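Local coordinates for protein beta-galactosidase (Bacteroides thetaiotaomicron, PDB 5MUJ) that is a glycoside hydrolase, probably of five-bladed beta-propeller fold, that binds chain B of the plant pectin rhamnogalacturonan II and probably acts as an arabinofuranosidase on it, at residues Tyr47-Val51 and Leu101-Thr105. Numbering follows the deposited sequence.
Sequences YGLAV and LDWRT
Tyr47-Val51 and Leu101-Thr105 run almost parallel, 6° apart end to end, their CA atoms nearest at Ala50 and Leu101 (6.3 Å), yet no direct hydrogen bond joins them. Tyr47 and Leu101 form one apolar patch: the tyrosine ring, swung away from the backbone N (chi1 175°), takes Leu101 CD2 over its face, 3.9 Å from the centroid, in a CH-pi contact. Leucine suits this place because its fork spreads over the ring, CD1 lying 4.0 Å from Tyr47 CE1. In a second patch the small methyl of Ala50 lets the indole of Trp103 come near, CB 3.7 Å from CD1, and Val51 CG2 packs on Trp103 CB. Trp103 NE1 bonds to Leu100 O, which would limit the indole's rotation. Three waters bridge polar groups: one links Tyr47 OH (2.6 Å) to Asp102 OD1, a second donates to Leu49 O and Leu101 O, and a third donates to Ala50 O and accepts from Trp103 N. Were Tyr47 replaced by alanine, Leu101 CD2 would probably lose its ring face, and the water at Asp102 its phenol partner. Apolar side chains and water, not backbone pairing, thus join two probable propeller blades, one closed by strand 45-51 pairing with C-terminal strand 357-363.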
loop_
_atom_site.group_PDB
_atom_site.type_symbol
_atom_site.label_atom_id
_atom_site.label_comp_id
_atom_site.label_asym_id
_atom_site.label_seq_id
_atom_site.Cartn_x
_atom_site.Cartn_y
_atom_site.Cartn_z
ATOM N N TYR A 47 -6.400 17.776 4.427
ATOM C CA TYR A 47 -6.788 18.549 3.218
ATOM C C TYR A 47 -8.154 18.082 2.763
ATOM O O TYR A 47 -9.041 18.876 2.485
ATOM C CB TYR A 47 -5.789 18.351 2.130
ATOM C CG TYR A 47 -6.160 19.011 0.838
ATOM C CD1 TYR A 47 -5.909 20.362 0.629
ATOM C CD2 TYR A 47 -6.726 18.277 -0.197
ATOM C CE1 TYR A 47 -6.254 20.974 -0.556
ATOM C CE2 TYR A 47 -7.086 18.882 -1.400
ATOM C CZ TYR A 47 -6.827 20.237 -1.571
ATOM O OH TYR A 47 -7.162 20.875 -2.749
ATOM N N GLY A 48 -8.303 16.762 2.680
ATOM C CA GLY A 48 -9.548 16.096 2.374
ATOM C C GLY A 48 -9.315 15.155 1.215
ATOM O O GLY A 48 -8.168 14.759 0.948
ATOM N N LEU A 49 -10.382 14.820 0.511
ATOM C CA LEU A 49 -10.298 13.779 -0.512
ATOM C C LEU A 49 -9.476 14.232 -1.705
ATOM O O LEU A 49 -9.513 15.429 -2.111
ATOM C CB LEU A 49 -11.682 13.306 -0.924
ATOM C CG LEU A 49 -12.481 12.629 0.200
ATOM C CD1 LEU A 49 -13.975 12.672 -0.025
ATOM C CD2 LEU A 49 -12.029 11.178 0.397
ATOM N N ALA A 50 -8.711 13.298 -2.246
ATOM C CA ALA A 50 -7.907 13.500 -3.441
ATOM C C ALA A 50 -8.610 12.836 -4.631
ATOM O O ALA A 50 -8.697 13.384 -5.730
ATOM C CB ALA A 50 -6.552 12.844 -3.249
ATOM N N VAL A 51 -9.023 11.590 -4.412
ATOM C CA VAL A 51 -9.705 10.804 -5.400
ATOM C C VAL A 51 -10.882 10.104 -4.759
ATOM O O VAL A 51 -10.676 9.290 -3.865
ATOM C CB VAL A 51 -8.761 9.784 -6.094
ATOM C CG1 VAL A 51 -9.456 9.162 -7.302
ATOM C CG2 VAL A 51 -7.474 10.450 -6.598
ATOM N N LEU A 101 -2.369 17.844 -4.860
ATOM C CA LEU A 101 -3.628 18.001 -4.152
ATOM C C LEU A 101 -4.849 17.742 -5.033
ATOM O O LEU A 101 -5.818 17.120 -4.594
ATOM C CB LEU A 101 -3.711 19.445 -3.589
ATOM C CG LEU A 101 -2.627 19.788 -2.564
ATOM C CD1 LEU A 101 -2.670 21.319 -2.280
ATOM C CD2 LEU A 101 -2.755 18.905 -1.289
ATOM N N ASP A 102 -4.805 18.327 -6.237
ATOM C CA ASP A 102 -5.828 18.243 -7.258
ATOM C C ASP A 102 -5.413 17.197 -8.292
ATOM O O ASP A 102 -4.359 17.328 -8.953
ATOM C CB ASP A 102 -6.010 19.597 -7.975
ATOM C CG ASP A 102 -6.576 20.677 -7.066
ATOM O OD1 ASP A 102 -5.803 21.345 -6.364
ATOM O OD2 ASP A 102 -7.805 20.844 -7.050
ATOM N N TRP A 103 -6.304 16.244 -8.478
ATOM C CA TRP A 103 -5.999 14.988 -9.230
ATOM C C TRP A 103 -6.980 14.788 -10.366
ATOM O O TRP A 103 -8.188 15.047 -10.216
ATOM C CB TRP A 103 -6.020 13.728 -8.298
ATOM C CG TRP A 103 -4.873 13.770 -7.376
ATOM C CD1 TRP A 103 -4.832 14.353 -6.126
ATOM C CD2 TRP A 103 -3.554 13.275 -7.621
ATOM N NE1 TRP A 103 -3.558 14.267 -5.607
ATOM C CE2 TRP A 103 -2.763 13.604 -6.504
ATOM C CE3 TRP A 103 -2.957 12.619 -8.691
ATOM C CZ2 TRP A 103 -1.407 13.327 -6.465
ATOM C CZ3 TRP A 103 -1.648 12.340 -8.625
ATOM C CH2 TRP A 103 -0.883 12.667 -7.523
ATOM N N ARG A 104 -6.469 14.325 -11.506
ATOM C CA ARG A 104 -7.340 13.977 -12.639
ATOM C C ARG A 104 -7.091 12.535 -13.103
ATOM O O ARG A 104 -5.994 12.193 -13.522
ATOM C CB ARG A 104 -7.116 14.933 -13.795
ATOM C CG ARG A 104 -7.389 16.413 -13.476
ATOM C CD ARG A 104 -6.996 17.286 -14.653
ATOM N NE ARG A 104 -5.556 17.183 -14.906
ATOM C CZ ARG A 104 -4.629 17.912 -14.285
ATOM N NH1 ARG A 104 -4.984 18.822 -13.377
ATOM N NH2 ARG A 104 -3.342 17.721 -14.550
ATOM N N THR A 105 -8.148 11.735 -13.088
ATOM C CA THR A 105 -8.024 10.306 -13.476
ATOM C C THR A 105 -7.871 10.179 -14.959
ATOM O O THR A 105 -8.604 10.866 -15.730
ATOM C CB THR A 105 -9.219 9.523 -12.992
ATOM O OG1 THR A 105 -9.127 9.514 -11.570
ATOM C CG2 THR A 105 -9.221 8.109 -13.590
HETATM O O HOH W 1 -6.401 22.925 -4.237
HETATM O O HOH W 2 -8.421 17.020 -4.296
HETATM O O HOH W 3 -8.563 16.040 -6.834
#